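Local coordinates for protein orotidine 5'-phosphate decarboxylase (Pyrococcus horikoshii, PDB 2CZD) that probably catalyses the decarboxylation of orotidine 5'-monophosphate to UMP, the last step of de novo UMP synthesis, at residues B[60-71]-B[88-99]; B[167-175]-B[199-207]. One frame throughout, in Å; residues are numbered along the deposited sequence.

Contact 1. Residues B[60-71]-B[88-99]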
# COMPACT_ATOMS: atom_id res chain seq x y z
N LEU B 60 -2.74 3.60 -1.03
CA LEU B 60 -3.07 3.10 0.31
C LEU B 60 -4.26 2.15 0.25
O LEU B 60 -5.27 2.43 -0.41
CB LEU B 60 -3.34 4.24 1.29
CG LEU B 60 -2.13 5.14 1.62
CD1 LEU B 60 -2.58 6.18 2.67
CD2 LEU B 60 -0.93 4.31 2.10
N ALA B 61 -4.11 1.04 0.97
CA ALA B 61 -5.12 -0.02 0.97
C ALA B 61 -5.18 -0.70 2.34
O ALA B 61 -5.36 -1.92 2.45
CB ALA B 61 -4.75 -1.04 -0.12
N ASP B 62 -4.99 0.07 3.39
CA ASP B 62 -5.03 -0.51 4.72
C ASP B 62 -6.34 -0.19 5.44
O ASP B 62 -7.27 0.42 4.87
CB ASP B 62 -3.83 -0.00 5.53
CG ASP B 62 -3.21 -1.09 6.40
OD1 ASP B 62 -3.94 -1.68 7.22
OD2 ASP B 62 -2.00 -1.36 6.27
N ILE B 63 -6.43 -0.62 6.70
CA ILE B 63 -7.60 -0.33 7.51
C ILE B 63 -7.64 1.19 7.75
O ILE B 63 -6.60 1.88 7.68
CB ILE B 63 -7.59 -1.10 8.85
CG1 ILE B 63 -6.47 -0.60 9.76
CG2 ILE B 63 -7.40 -2.57 8.57
CD1 ILE B 63 -6.46 -1.31 11.13
N PRO B 64 -8.81 1.74 8.05
CA PRO B 64 -8.91 3.18 8.26
C PRO B 64 -7.89 3.83 9.17
O PRO B 64 -7.25 4.81 8.79
CB PRO B 64 -10.35 3.37 8.75
CG PRO B 64 -11.08 2.28 8.02
CD PRO B 64 -10.14 1.09 8.13
N ASN B 65 -7.70 3.29 10.37
CA ASN B 65 -6.74 3.92 11.27
C ASN B 65 -5.31 3.92 10.76
O ASN B 65 -4.57 4.87 10.98
CB ASN B 65 -6.76 3.30 12.66
CG ASN B 65 -5.99 4.14 13.66
OD1 ASN B 65 -6.36 5.29 13.95
ND2 ASN B 65 -4.88 3.60 14.17
N THR B 66 -4.89 2.83 10.11
CA THR B 66 -3.53 2.76 9.59
C THR B 66 -3.38 3.71 8.39
O THR B 66 -2.36 4.37 8.25
CB THR B 66 -3.17 1.32 9.25
OG1 THR B 66 -3.26 0.55 10.46
CG2 THR B 66 -1.73 1.22 8.69
N ASN B 67 -4.42 3.78 7.54
CA ASN B 67 -4.38 4.72 6.42
C ASN B 67 -4.23 6.12 6.99
O ASN B 67 -3.46 6.94 6.47
CB ASN B 67 -5.69 4.66 5.63
CG ASN B 67 -5.63 3.70 4.46
OD1 ASN B 67 -4.72 2.87 4.38
ND2 ASN B 67 -6.59 3.81 3.55
N ARG B 68 -4.96 6.40 8.06
CA ARG B 68 -4.89 7.73 8.70
C ARG B 68 -3.48 8.03 9.22
O ARG B 68 -2.95 9.12 9.00
CB ARG B 68 -5.88 7.79 9.86
CG ARG B 68 -5.78 9.04 10.73
CD ARG B 68 -6.77 8.93 11.88
NE ARG B 68 -8.14 8.97 11.38
CZ ARG B 68 -9.00 7.95 11.46
NH1 ARG B 68 -8.63 6.81 12.04
NH2 ARG B 68 -10.21 8.07 10.95
N LEU B 69 -2.87 7.07 9.92
CA LEU B 69 -1.52 7.27 10.43
C LEU B 69 -0.51 7.52 9.30
O LEU B 69 0.37 8.38 9.41
CB LEU B 69 -1.09 6.06 11.25
CG LEU B 69 -1.82 5.84 12.56
CD1 LEU B 69 -1.43 4.49 13.11
CD2 LEU B 69 -1.45 6.95 13.55
N ILE B 70 -0.63 6.75 8.22
CA ILE B 70 0.28 6.93 7.11
C ILE B 70 0.07 8.32 6.48
O ILE B 70 1.03 9.04 6.18
CB ILE B 70 0.07 5.85 6.04
CG1 ILE B 70 0.44 4.48 6.62
CG2 ILE B 70 0.88 6.17 4.80
CD1 ILE B 70 0.01 3.33 5.70
N ALA B 71 -1.19 8.69 6.28
CA ALA B 71 -1.53 9.99 5.68
C ALA B 71 -1.02 11.15 6.54
O ALA B 71 -0.47 12.14 6.03
CB ALA B 71 -3.05 10.10 5.52
N VAL B 88 -10.76 -1.03 -0.84
CA VAL B 88 -10.80 -1.33 0.57
C VAL B 88 -11.98 -0.71 1.32
O VAL B 88 -12.24 -1.07 2.45
CB VAL B 88 -9.41 -0.97 1.20
CG1 VAL B 88 -9.36 -1.29 2.69
CG2 VAL B 88 -8.33 -1.79 0.49
N GLY B 89 -12.69 0.20 0.67
CA GLY B 89 -13.85 0.77 1.34
C GLY B 89 -13.81 2.27 1.49
O GLY B 89 -12.74 2.88 1.49
N ARG B 90 -14.99 2.86 1.64
CA ARG B 90 -15.13 4.30 1.80
C ARG B 90 -14.51 4.82 3.11
O ARG B 90 -14.00 5.94 3.15
CB ARG B 90 -16.61 4.67 1.75
CG ARG B 90 -17.23 4.39 0.39
CD ARG B 90 -18.76 4.41 0.50
NE ARG B 90 -19.47 4.35 -0.79
CZ ARG B 90 -19.63 3.26 -1.56
NH1 ARG B 90 -19.12 2.08 -1.22
NH2 ARG B 90 -20.36 3.36 -2.67
N ASP B 91 -14.56 4.02 4.17
CA ASP B 91 -13.96 4.46 5.43
C ASP B 91 -12.45 4.61 5.30
O ASP B 91 -11.88 5.57 5.80
CB ASP B 91 -14.35 3.55 6.62
CG ASP B 91 -14.20 2.06 6.33
OD1 ASP B 91 -14.57 1.26 7.22
OD2 ASP B 91 -13.73 1.67 5.25
N SER B 92 -11.81 3.66 4.61
CA SER B 92 -10.38 3.75 4.40
C SER B 92 -10.03 4.95 3.50
O SER B 92 -8.98 5.57 3.71
CB SER B 92 -9.83 2.45 3.82
OG SER B 92 -9.82 1.45 4.84
N VAL B 93 -10.90 5.29 2.55
CA VAL B 93 -10.65 6.45 1.70
C VAL B 93 -10.84 7.72 2.53
O VAL B 93 -9.97 8.61 2.52
CB VAL B 93 -11.64 6.51 0.53
CG1 VAL B 93 -11.41 7.79 -0.26
CG2 VAL B 93 -11.44 5.31 -0.40
N MET B 94 -11.95 7.80 3.27
CA MET B 94 -12.21 9.01 4.03
C MET B 94 -11.21 9.26 5.16
O MET B 94 -10.98 10.41 5.54
CB MET B 94 -13.65 9.02 4.56
CG MET B 94 -14.71 9.21 3.48
SD MET B 94 -14.47 10.70 2.47
CE MET B 94 -14.72 11.95 3.65
N ALA B 95 -10.58 8.20 5.66
CA ALA B 95 -9.57 8.39 6.71
C ALA B 95 -8.38 9.20 6.19
O ALA B 95 -7.71 9.90 6.96
CB ALA B 95 -9.11 7.06 7.27
N VAL B 96 -8.12 9.09 4.89
CA VAL B 96 -7.04 9.84 4.26
C VAL B 96 -7.55 11.23 3.87
O VAL B 96 -6.87 12.22 4.13
CB VAL B 96 -6.52 9.12 2.99
CG1 VAL B 96 -5.35 9.89 2.39
CG2 VAL B 96 -6.09 7.69 3.35
N LYS B 97 -8.73 11.32 3.25
CA LYS B 97 -9.27 12.61 2.81
C LYS B 97 -9.45 13.60 3.98
O LYS B 97 -9.36 14.81 3.82
CB LYS B 97 -10.62 12.40 2.12
CG LYS B 97 -11.11 13.61 1.35
CD LYS B 97 -12.39 13.28 0.64
CE LYS B 97 -12.76 14.34 -0.39
NZ LYS B 97 -12.88 15.70 0.20
N GLU B 98 -9.68 13.06 5.16
CA GLU B 98 -9.82 13.90 6.34
C GLU B 98 -8.57 14.75 6.56
O GLU B 98 -8.67 15.88 7.04
CB GLU B 98 -10.04 13.01 7.56
CG GLU B 98 -10.10 13.70 8.90
CD GLU B 98 -10.32 12.69 10.02
OE1 GLU B 98 -11.42 12.10 10.07
OE2 GLU B 98 -9.40 12.47 10.85
N LEU B 99 -7.40 14.22 6.19
CA LEU B 99 -6.13 14.92 6.39
C LEU B 99 -5.54 15.68 5.21
O LEU B 99 -4.62 16.50 5.40
CB LEU B 99 -5.08 13.92 6.91
CG LEU B 99 -5.54 13.21 8.18
CD1 LEU B 99 -4.46 12.23 8.61
CD2 LEU B 99 -5.81 14.24 9.27
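Helices 64-76 and 90-97 are consecutive outer helices of the TIM barrel, and D62 and P64, from the substrate-binding residues after strand 53-60, meet S92 at the start of the second. Their short segments run 23° apart at 7.9 Å. S92 OG, anti to the carbonyl carbon (chi1 -73°), donates to D62 O (2.8 Å) in the carbonyl plane. N67 uses both ends of its amide: ND2 gives a nearly straight bond to S92 O (3.0 Å), 52° above that carbonyl plane, while OD1 accepts from D62 N (3.0 Å). With an alanine here, D62 N and S92 O would probably both lose their mate and the 61-63 loop before helix 64-76 would be less firmly held. The P64 ring sets CG against D91 CG (3.6 Å); D91 OD1 is bonded to G112 N of the second subunit. A95 CB lies under one face of the R68 guanidinium, toward its rim, and R68 NE makes a long salt bridge to E98 OE2 (3.8 Å). Inward, V96 CG2 touches L60 CD1 (3.9 Å). V96 also rests on V82 and V84 of strand 81-85, while V93 turns to I131 of helix 121-131.

Contact 2. Residues B[167-175]-B[199-207]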
# COMPACT_ATOMS: atom_id res chain seq x y z
N GLN B 167 4.24 8.55 -29.71
CA GLN B 167 3.97 9.13 -31.02
C GLN B 167 3.51 10.58 -30.91
O GLN B 167 2.82 10.97 -29.96
CB GLN B 167 2.91 8.31 -31.76
CG GLN B 167 3.33 6.87 -32.05
CD GLN B 167 2.82 5.87 -31.01
OE1 GLN B 167 2.81 6.14 -29.81
NE2 GLN B 167 2.40 4.70 -31.48
N GLY B 168 3.91 11.40 -31.89
CA GLY B 168 3.53 12.79 -31.88
C GLY B 168 2.02 12.88 -31.93
O GLY B 168 1.36 12.15 -32.69
N GLY B 169 1.48 13.75 -31.08
CA GLY B 169 0.05 13.94 -31.01
C GLY B 169 -0.62 13.20 -29.86
O GLY B 169 -1.68 13.62 -29.39
N LYS B 170 0.00 12.13 -29.39
CA LYS B 170 -0.58 11.33 -28.30
C LYS B 170 -0.85 12.11 -27.02
O LYS B 170 -1.89 11.88 -26.39
CB LYS B 170 0.32 10.14 -27.96
CG LYS B 170 0.46 9.10 -29.05
CD LYS B 170 -0.87 8.47 -29.40
CE LYS B 170 -0.71 7.37 -30.44
NZ LYS B 170 -2.04 6.88 -30.87
N ALA B 171 0.07 12.98 -26.61
CA ALA B 171 -0.12 13.74 -25.36
C ALA B 171 -1.26 14.73 -25.51
O ALA B 171 -2.16 14.80 -24.65
CB ALA B 171 1.17 14.47 -24.97
N LYS B 172 -1.25 15.50 -26.60
CA LYS B 172 -2.34 16.45 -26.82
C LYS B 172 -3.68 15.70 -26.95
O LYS B 172 -4.71 16.17 -26.46
CB LYS B 172 -2.09 17.27 -28.09
CG LYS B 172 -3.23 18.23 -28.40
CD LYS B 172 -3.17 18.72 -29.85
CE LYS B 172 -2.05 19.70 -30.07
NZ LYS B 172 -2.20 20.45 -31.36
N ASP B 173 -3.68 14.54 -27.61
CA ASP B 173 -4.90 13.78 -27.76
C ASP B 173 -5.43 13.29 -26.40
O ASP B 173 -6.63 13.26 -26.19
CB ASP B 173 -4.69 12.62 -28.72
CG ASP B 173 -4.61 13.07 -30.18
OD1 ASP B 173 -4.38 12.21 -31.04
OD2 ASP B 173 -4.80 14.28 -30.45
N ALA B 174 -4.52 12.91 -25.50
CA ALA B 174 -4.96 12.44 -24.18
C ALA B 174 -5.67 13.57 -23.44
O ALA B 174 -6.69 13.34 -22.78
CB ALA B 174 -3.77 11.95 -23.37
N VAL B 175 -5.12 14.77 -23.53
CA VAL B 175 -5.71 15.92 -22.87
C VAL B 175 -7.07 16.21 -23.51
O VAL B 175 -8.06 16.44 -22.81
CB VAL B 175 -4.77 17.15 -22.96
CG1 VAL B 175 -5.51 18.43 -22.64
CG2 VAL B 175 -3.59 16.95 -22.00
N LYS B 199 9.87 20.26 -21.72
CA LYS B 199 9.40 21.35 -22.57
C LYS B 199 8.74 20.83 -23.85
O LYS B 199 7.72 21.35 -24.28
CB LYS B 199 10.57 22.26 -22.95
CG LYS B 199 10.19 23.40 -23.89
CD LYS B 199 11.39 24.31 -24.17
CE LYS B 199 10.99 25.50 -25.01
NZ LYS B 199 10.51 25.08 -26.35
N ALA B 200 9.33 19.81 -24.47
CA ALA B 200 8.78 19.29 -25.72
C ALA B 200 7.37 18.75 -25.51
O ALA B 200 6.48 19.00 -26.33
CB ALA B 200 9.68 18.20 -26.28
N ILE B 201 7.15 18.03 -24.41
CA ILE B 201 5.82 17.49 -24.14
C ILE B 201 4.84 18.63 -23.82
O ILE B 201 3.74 18.68 -24.35
CB ILE B 201 5.87 16.49 -22.97
CG1 ILE B 201 6.79 15.33 -23.37
CG2 ILE B 201 4.45 15.99 -22.61
CD1 ILE B 201 7.24 14.43 -22.20
N TYR B 202 5.28 19.54 -22.97
CA TYR B 202 4.50 20.71 -22.59
C TYR B 202 4.08 21.49 -23.85
O TYR B 202 2.91 21.85 -24.00
CB TYR B 202 5.32 21.58 -21.64
CG TYR B 202 4.67 22.90 -21.29
CD1 TYR B 202 4.78 24.00 -22.14
CD2 TYR B 202 3.96 23.05 -20.10
CE1 TYR B 202 4.19 25.22 -21.81
CE2 TYR B 202 3.37 24.27 -19.76
CZ TYR B 202 3.49 25.35 -20.62
OH TYR B 202 2.93 26.57 -20.30
N ASP B 203 5.03 21.70 -24.77
CA ASP B 203 4.73 22.42 -26.01
C ASP B 203 3.71 21.70 -26.89
O ASP B 203 2.89 22.34 -27.55
CB ASP B 203 6.01 22.66 -26.82
CG ASP B 203 6.89 23.75 -26.22
OD1 ASP B 203 6.41 24.54 -25.37
OD2 ASP B 203 8.08 23.82 -26.62
N GLU B 204 3.74 20.37 -26.92
CA GLU B 204 2.75 19.67 -27.72
C GLU B 204 1.36 19.88 -27.12
O GLU B 204 0.41 20.16 -27.83
CB GLU B 204 3.03 18.17 -27.80
CG GLU B 204 1.94 17.45 -28.60
CD GLU B 204 2.11 15.95 -28.70
OE1 GLU B 204 3.18 15.50 -29.17
OE2 GLU B 204 1.16 15.23 -28.33
N ILE B 205 1.26 19.76 -25.80
CA ILE B 205 -0.01 19.92 -25.10
C ILE B 205 -0.58 21.33 -25.29
O ILE B 205 -1.78 21.49 -25.51
CB ILE B 205 0.18 19.63 -23.59
CG1 ILE B 205 0.52 18.15 -23.39
CG2 ILE B 205 -1.09 20.00 -22.80
CD1 ILE B 205 0.89 17.78 -21.98
N ARG B 206 0.28 22.33 -25.22
CA ARG B 206 -0.18 23.70 -25.38
C ARG B 206 -0.15 24.19 -26.82
O ARG B 206 -0.41 25.36 -27.09
CB ARG B 206 0.63 24.63 -24.47
CG ARG B 206 0.31 24.44 -22.98
CD ARG B 206 -1.19 24.66 -22.71
NE ARG B 206 -1.61 24.25 -21.37
CZ ARG B 206 -1.20 24.82 -20.24
NH1 ARG B 206 -0.34 25.83 -20.27
NH2 ARG B 206 -1.65 24.38 -19.07
N GLY B 207 0.15 23.29 -27.75
CA GLY B 207 0.21 23.67 -29.15
C GLY B 207 -1.06 23.35 -29.93
O GLY B 207 -1.92 22.63 -29.39
O HOH W 1 3.14 12.92 -27.88
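E204 of helix 194-205 reaches across to the start of helix 170-177 and meets the backbone of G169 and K172. From CB the chain runs extended, with CG anti to the backbone N (chi1 178°), carrying the carboxylate clear of its own helix. CG passes K172 CB at 4.1 Å, and CD comes up to G169 CA (3.7 Å). At the tip OE1 takes the G169 N-H (3.1 Å) almost in line, but from 49° out of the carboxylate plane, and a water that also donates to Q167 O gives it a second hydrogen. OE2 uses its anti lone pair for K172 N (3.0 Å), nearly straight at 171°. OE2 also lies against A171 CB (3.4 Å). G169 is the N-cap residue and the third residue of a type II turn from Q167 to K170; its positive phi would jam a side chain against the preceding carbonyl. With those two N-H groups as partners, the carboxylate lies at the amino end of helix 170-177, where the helix dipole would probably stabilise its charge. Helices 170-177 and 194-205 are outer helices of the TIM barrel, on either side of strand 181-184 in sequence, with the short helix 186-189 also between them, and residues 167-172 belong to the substrate-binding stretch after strand 158-161. K172 answers in the other direction: its side chain runs beside the end of helix 194-205, and NZ makes a weak bond to G207 O (3.0 Å). Nearer the barrel the contact turns apolar. I205 points its two branches at different partners, CG1 at A171 CB (4.1 Å) and CG2 at V175 CG2 (4.0 Å), the valine crossing it at about a right angle. Both I205 and V175 lie on I182 of strand 181-184, and I201 on its V184.

Both contacts join outer helices of one TIM barrel, and both include substrate-binding residues, but they lie on opposite sides of the chain's centre, with nearest atoms about 23 Å apart. Contact 1 is mostly buried and lies against the second subunit; its polar bonds tie an amide and a hydroxyl to backbone carbonyls, with one long salt bridge at its margin. Contact 2 is a surface contact touched by no other chain of the assembly. There the polar work falls to a carboxylate taking backbone N-H groups at a helix start, with a water beside it. In each, apolar side chains turn inward to barrel strands, 81-85 for contact 1 and 181-184 for contact 2.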